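Local coordinates for phosphotriesterase homology protein (Escherichia coli, PDB 1BF6) that hydrolyses phosphorylated glyceryl acetates, and also aromatic acetates and propionates, as a zinc-dependent member of the phosphotriesterase family, at residues A[199-212]-A[228-242]. Sequence-based numbering, arbitrary orientation.
With ZN (zinc ion), chain C; SO4 (sulfate ion), chain F.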
loop_
_atom_site.group_PDB
_atom_site.type_symbol
_atom_site.label_atom_id
_atom_site.label_comp_id
_atom_site.label_asym_id
_atom_site.label_seq_id
_atom_site.Cartn_x
_atom_site.Cartn_y
_atom_site.Cartn_z
ATOM N N ILE A 199 -11.162 11.910 4.104
ATOM C CA ILE A 199 -10.201 12.976 4.347
ATOM C C ILE A 199 -10.718 13.892 5.480
ATOM O O ILE A 199 -9.944 14.338 6.319
ATOM C CB ILE A 199 -9.934 13.790 3.043
ATOM C CG1 ILE A 199 -9.169 12.915 2.037
ATOM C CG2 ILE A 199 -9.163 15.087 3.360
ATOM C CD1 ILE A 199 -8.973 13.566 0.661
ATOM N N ASP A 200 -12.030 14.115 5.520
ATOM C CA ASP A 200 -12.638 14.951 6.546
ATOM C C ASP A 200 -12.445 14.349 7.944
ATOM O O ASP A 200 -12.320 15.078 8.921
ATOM C CB ASP A 200 -14.121 15.167 6.259
ATOM C CG ASP A 200 -14.715 16.279 7.106
ATOM O OD1 ASP A 200 -14.261 17.430 6.956
ATOM O OD2 ASP A 200 -15.616 15.999 7.927
ATOM N N LEU A 201 -12.410 13.020 8.028
ATOM C CA LEU A 201 -12.199 12.333 9.304
ATOM C C LEU A 201 -10.724 12.394 9.707
ATOM O O LEU A 201 -10.365 12.009 10.821
ATOM C CB LEU A 201 -12.659 10.867 9.228
ATOM C CG LEU A 201 -14.152 10.568 9.039
ATOM C CD1 LEU A 201 -14.368 9.051 8.937
ATOM C CD2 LEU A 201 -14.966 11.152 10.195
ATOM N N GLY A 202 -9.869 12.831 8.781
ATOM C CA GLY A 202 -8.447 12.955 9.059
ATOM C C GLY A 202 -7.517 11.888 8.513
ATOM O O GLY A 202 -6.316 11.915 8.773
ATOM N N ALA A 203 -8.061 10.946 7.752
ATOM C CA ALA A 203 -7.259 9.876 7.183
ATOM C C ALA A 203 -6.617 10.274 5.840
ATOM O O ALA A 203 -6.966 11.319 5.264
ATOM C CB ALA A 203 -8.131 8.624 7.002
ATOM N N TYR A 204 -5.601 9.510 5.426
ATOM C CA TYR A 204 -4.957 9.709 4.119
ATOM C C TYR A 204 -5.635 8.708 3.177
ATOM O O TYR A 204 -6.158 7.670 3.625
ATOM C CB TYR A 204 -3.468 9.402 4.158
ATOM C CG TYR A 204 -2.617 10.491 4.764
ATOM C CD1 TYR A 204 -2.607 10.709 6.139
ATOM C CD2 TYR A 204 -1.778 11.276 3.960
ATOM C CE1 TYR A 204 -1.782 11.673 6.709
ATOM C CE2 TYR A 204 -0.941 12.247 4.517
ATOM C CZ TYR A 204 -0.950 12.440 5.899
ATOM O OH TYR A 204 -0.131 13.387 6.474
ATOM N N VAL A 205 -5.690 9.050 1.893
ATOM C CA VAL A 205 -6.297 8.190 0.875
ATOM C C VAL A 205 -5.272 7.892 -0.224
ATOM O O VAL A 205 -4.350 8.681 -0.466
ATOM C CB VAL A 205 -7.572 8.819 0.256
ATOM C CG1 VAL A 205 -8.689 8.900 1.304
ATOM C CG2 VAL A 205 -7.262 10.214 -0.328
ATOM N N GLN A 206 -5.422 6.735 -0.865
ATOM C CA GLN A 206 -4.503 6.338 -1.917
ATOM C C GLN A 206 -5.122 6.010 -3.267
ATOM O O GLN A 206 -6.176 5.384 -3.352
ATOM C CB GLN A 206 -3.667 5.154 -1.463
ATOM C CG GLN A 206 -2.683 5.509 -0.389
ATOM C CD GLN A 206 -1.978 4.318 0.192
ATOM O OE1 GLN A 206 -2.125 3.170 -0.277
ATOM N NE2 GLN A 206 -1.215 4.571 1.243
ATOM N N PHE A 207 -4.494 6.553 -4.313
ATOM C CA PHE A 207 -4.863 6.286 -5.697
ATOM C C PHE A 207 -3.672 5.397 -6.048
ATOM O O PHE A 207 -2.639 5.869 -6.547
ATOM C CB PHE A 207 -4.869 7.576 -6.542
ATOM C CG PHE A 207 -6.092 8.451 -6.333
ATOM C CD1 PHE A 207 -6.450 8.906 -5.056
ATOM C CD2 PHE A 207 -6.887 8.830 -7.418
ATOM C CE1 PHE A 207 -7.581 9.720 -4.870
ATOM C CE2 PHE A 207 -8.015 9.641 -7.241
ATOM C CZ PHE A 207 -8.366 10.087 -5.961
ATOM N N ASP A 208 -3.791 4.118 -5.695
ATOM C CA ASP A 208 -2.711 3.142 -5.891
ATOM C C ASP A 208 -2.944 2.027 -6.914
ATOM O O ASP A 208 -2.212 1.030 -6.906
ATOM C CB ASP A 208 -2.324 2.503 -4.546
ATOM C CG ASP A 208 -3.526 1.957 -3.786
ATOM O OD1 ASP A 208 -4.531 1.584 -4.422
ATOM O OD2 ASP A 208 -3.476 1.940 -2.534
ATOM N N THR A 209 -3.967 2.173 -7.749
ATOM C CA THR A 209 -4.245 1.176 -8.783
ATOM C C THR A 209 -4.030 1.813 -10.173
ATOM O O THR A 209 -4.650 1.416 -11.172
ATOM C CB THR A 209 -5.667 0.585 -8.659
ATOM O OG1 THR A 209 -6.649 1.625 -8.745
ATOM C CG2 THR A 209 -5.832 -0.163 -7.316
ATOM N N ILE A 210 -3.151 2.813 -10.206
ATOM C CA ILE A 210 -2.814 3.522 -11.438
ATOM C C ILE A 210 -2.326 2.520 -12.480
ATOM O O ILE A 210 -1.466 1.691 -12.184
ATOM C CB ILE A 210 -1.726 4.580 -11.162
ATOM C CG1 ILE A 210 -2.341 5.762 -10.398
ATOM C CG2 ILE A 210 -1.072 5.052 -12.466
ATOM C CD1 ILE A 210 -1.317 6.607 -9.646
ATOM N N GLY A 211 -2.905 2.585 -13.681
ATOM C CA GLY A 211 -2.518 1.671 -14.748
ATOM C C GLY A 211 -3.455 0.481 -14.914
ATOM O O GLY A 211 -3.409 -0.201 -15.937
ATOM N N LYS A 212 -4.297 0.223 -13.912
ATOM C CA LYS A 212 -5.246 -0.893 -13.960
ATOM C C LYS A 212 -6.537 -0.402 -14.594
ATOM O O LYS A 212 -7.611 -0.416 -13.992
ATOM C CB LYS A 212 -5.466 -1.465 -12.546
ATOM C CG LYS A 212 -4.141 -1.918 -11.918
ATOM C CD LYS A 212 -4.268 -2.798 -10.681
ATOM C CE LYS A 212 -2.880 -3.281 -10.287
ATOM N NZ LYS A 212 -2.923 -4.282 -9.196
ATOM N N LEU A 228 -9.666 16.893 -5.859
ATOM C CA LEU A 228 -8.940 17.032 -4.599
ATOM C C LEU A 228 -8.035 18.265 -4.627
ATOM O O LEU A 228 -7.991 19.037 -3.671
ATOM C CB LEU A 228 -8.145 15.755 -4.305
ATOM C CG LEU A 228 -9.070 14.529 -4.187
ATOM C CD1 LEU A 228 -8.252 13.281 -3.895
ATOM C CD2 LEU A 228 -10.139 14.756 -3.122
ATOM N N ARG A 229 -7.355 18.470 -5.745
ATOM C CA ARG A 229 -6.497 19.635 -5.906
ATOM C C ARG A 229 -7.329 20.928 -5.825
ATOM O O ARG A 229 -6.920 21.894 -5.169
ATOM C CB ARG A 229 -5.785 19.570 -7.259
ATOM C CG ARG A 229 -4.912 20.778 -7.540
ATOM C CD ARG A 229 -4.321 20.687 -8.924
ATOM N NE ARG A 229 -3.466 21.829 -9.208
ATOM C CZ ARG A 229 -3.663 22.670 -10.213
ATOM N NH1 ARG A 229 -4.692 22.495 -11.033
ATOM N NH2 ARG A 229 -2.836 23.689 -10.388
ATOM N N ASP A 230 -8.500 20.930 -6.461
ATOM C CA ASP A 230 -9.385 22.094 -6.470
ATOM C C ASP A 230 -9.878 22.470 -5.075
ATOM O O ASP A 230 -10.237 23.619 -4.825
ATOM C CB ASP A 230 -10.614 21.854 -7.345
ATOM C CG ASP A 230 -10.279 21.684 -8.821
ATOM O OD1 ASP A 230 -9.242 22.208 -9.296
ATOM O OD2 ASP A 230 -11.080 21.010 -9.503
ATOM N N ARG A 231 -9.922 21.492 -4.179
ATOM C CA ARG A 231 -10.390 21.718 -2.815
ATOM C C ARG A 231 -9.244 21.863 -1.813
ATOM O O ARG A 231 -9.471 21.932 -0.593
ATOM C CB ARG A 231 -11.331 20.580 -2.400
ATOM C CG ARG A 231 -12.626 20.548 -3.186
ATOM C CD ARG A 231 -13.296 19.190 -3.080
ATOM N NE ARG A 231 -14.618 19.161 -3.705
ATOM C CZ ARG A 231 -14.853 19.098 -5.015
ATOM N NH1 ARG A 231 -13.847 19.064 -5.885
ATOM N NH2 ARG A 231 -16.104 19.063 -5.452
ATOM N N GLY A 232 -8.023 21.929 -2.336
ATOM C CA GLY A 232 -6.836 22.064 -1.507
ATOM C C GLY A 232 -6.576 20.869 -0.604
ATOM O O GLY A 232 -5.992 21.020 0.476
ATOM N N LEU A 233 -6.936 19.679 -1.091
ATOM C CA LEU A 233 -6.796 18.433 -0.325
ATOM C C LEU A 233 -5.624 17.508 -0.710
ATOM O O LEU A 233 -5.525 16.387 -0.203
ATOM C CB LEU A 233 -8.128 17.654 -0.371
ATOM C CG LEU A 233 -9.389 18.422 0.057
ATOM C CD1 LEU A 233 -10.636 17.630 -0.231
ATOM C CD2 LEU A 233 -9.320 18.804 1.530
ATOM N N LEU A 234 -4.717 17.975 -1.568
ATOM C CA LEU A 234 -3.582 17.147 -1.984
ATOM C C LEU A 234 -2.651 16.682 -0.872
ATOM O O LEU A 234 -1.927 15.700 -1.047
ATOM C CB LEU A 234 -2.758 17.825 -3.084
ATOM C CG LEU A 234 -3.415 18.069 -4.448
ATOM C CD1 LEU A 234 -2.350 18.620 -5.399
ATOM C CD2 LEU A 234 -3.986 16.783 -5.016
ATOM N N ASN A 235 -2.653 17.367 0.270
ATOM C CA ASN A 235 -1.781 16.947 1.370
ATOM C C ASN A 235 -2.268 15.662 2.074
ATOM O O ASN A 235 -1.660 15.227 3.052
ATOM C CB ASN A 235 -1.574 18.079 2.395
ATOM C CG ASN A 235 -2.865 18.502 3.086
ATOM O OD1 ASN A 235 -3.980 18.215 2.621
ATOM N ND2 ASN A 235 -2.717 19.219 4.198
ATOM N N ARG A 236 -3.350 15.065 1.573
ATOM C CA ARG A 236 -3.881 13.822 2.151
ATOM C C ARG A 236 -3.927 12.671 1.140
ATOM O O ARG A 236 -4.415 11.583 1.454
ATOM C CB ARG A 236 -5.279 14.043 2.746
ATOM C CG ARG A 236 -5.280 14.796 4.070
ATOM C CD ARG A 236 -4.406 14.096 5.097
ATOM N NE ARG A 236 -4.380 14.837 6.356
ATOM C CZ ARG A 236 -3.435 15.707 6.710
ATOM N NH1 ARG A 236 -2.402 15.960 5.912
ATOM N NH2 ARG A 236 -3.561 16.385 7.844
ATOM N N VAL A 237 -3.365 12.906 -0.049
ATOM C CA VAL A 237 -3.355 11.923 -1.136
ATOM C C VAL A 237 -1.975 11.351 -1.442
ATOM O O VAL A 237 -0.987 12.093 -1.534
ATOM C CB VAL A 237 -3.919 12.544 -2.451
ATOM C CG1 VAL A 237 -3.902 11.519 -3.583
ATOM C CG2 VAL A 237 -5.317 13.045 -2.243
ATOM N N MET A 238 -1.903 10.024 -1.543
ATOM C CA MET A 238 -0.670 9.340 -1.903
ATOM C C MET A 238 -0.948 8.454 -3.131
ATOM O O MET A 238 -2.112 8.135 -3.422
ATOM C CB MET A 238 -0.064 8.589 -0.723
ATOM C CG MET A 238 0.406 9.558 0.372
ATOM S SD MET A 238 1.435 8.839 1.644
ATOM C CE MET A 238 0.219 7.871 2.536
ATOM N N LEU A 239 0.114 8.088 -3.851
ATOM C CA LEU A 239 -0.012 7.342 -5.108
ATOM C C LEU A 239 0.838 6.091 -5.233
ATOM O O LEU A 239 1.889 5.978 -4.604
ATOM C CB LEU A 239 0.380 8.274 -6.276
ATOM C CG LEU A 239 -0.208 9.695 -6.345
ATOM C CD1 LEU A 239 0.483 10.478 -7.468
ATOM C CD2 LEU A 239 -1.696 9.666 -6.570
ATOM N N SER A 240 0.387 5.177 -6.103
ATOM C CA SER A 240 1.104 3.936 -6.395
ATOM C C SER A 240 0.473 3.139 -7.557
ATOM O O SER A 240 -0.552 3.541 -8.111
ATOM C CB SER A 240 1.230 3.054 -5.141
ATOM O OG SER A 240 2.600 2.792 -4.855
ATOM N N MET A 241 1.106 2.017 -7.900
ATOM C CA MET A 241 0.671 1.127 -8.989
ATOM C C MET A 241 0.082 -0.204 -8.480
ATOM O O MET A 241 -0.682 -0.880 -9.186
ATOM C CB MET A 241 1.879 0.778 -9.875
ATOM C CG MET A 241 2.649 1.967 -10.448
ATOM S SD MET A 241 1.639 2.899 -11.553
ATOM C CE MET A 241 1.462 1.714 -12.881
ATOM N N ASP A 242 0.469 -0.588 -7.262
ATOM C CA ASP A 242 0.053 -1.862 -6.668
ATOM C C ASP A 242 0.388 -3.032 -7.616
ATOM O O ASP A 242 -0.506 -3.819 -7.975
ATOM C CB ASP A 242 -1.442 -1.870 -6.329
ATOM C CG ASP A 242 -1.859 -3.106 -5.541
ATOM O OD1 ASP A 242 -0.975 -3.776 -4.960
ATOM O OD2 ASP A 242 -3.056 -3.411 -5.529
HETATM ZN ZN ZN C . -1.485 -4.706 -2.790
HETATM S S SO4 F . -4.807 -7.769 -9.734
HETATM O O1 SO4 F . -5.533 -8.697 -10.597
HETATM O O2 SO4 F . -3.832 -8.557 -8.866
HETATM O O3 SO4 F . -3.970 -6.731 -10.531
HETATM O O4 SO4 F . -5.806 -6.978 -8.893
HETATM O O HOH W 1 -7.539 14.039 6.312
HETATM O O HOH W 2 -5.168 14.418 9.430
HETATM O O HOH W 3 -1.056 -1.054 -11.723
#
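Tyr204 opens strand 204-207, and its ring meets Arg236, which immediately precedes the parallel strand 237-239. Arg236 CB and CG lie against Ile199 CG2, CG at 4.0 Å. A bend at chi2 (-56°) then carries the chain over the tyrosine, where CD stands 3.7 Å from the ring centroid and 3° off the ring normal, a centred CH-pi contact. NE passes above Tyr204 CE1 and binds weakly to water 1, which donates to Ala203 O. Beyond NE the guanidinium passes the ring's rim on the CZ-OH side, its plane inclined 25° to the ring; NH1 lies 3.5 Å from Tyr204 OH, at too poor an angle for a hydrogen bond. At the tip, NH2 donates to water 2, which in turn donates to Gly202 O, and NH1 donates to Asn235 O at 3.0 Å, from above that carbonyl plane. With an alanine in place of Tyr204, Arg236 CD would probably lose the ring face it packs on, leaving the guanidinium to rely on its bonds to Asn235 O and the waters.

Further along, the strands bond in parallel register: Val205 N to Arg236 O (2.9 Å), Met238 N to Val205 O, Phe207 N to Met238 O and Ser240 N to Phe207 O. Phe207 lies on the same face as Val205, Val237 and Leu239; its CE1 packs on Leu228 CD1 at 3.8 Å, tying strand to helix 218-230. Beyond the strands, Lys212 NZ donates to Asp242 O at 2.7 Å and also to a sulfate oxygen; its salt bridge to Asp242 OD2 is long. Asp242 OD1 binds zinc at 2.4 Å, a site completed by His11, His13 and Glu124, whereas Asp208 hydrogen-bonds His185, a ligand of the second zinc. Strand, helix and parallel strand form a beta-alpha-beta unit of the TIM barrel, leading at its C-terminal strand ends into the family's binuclear zinc centre.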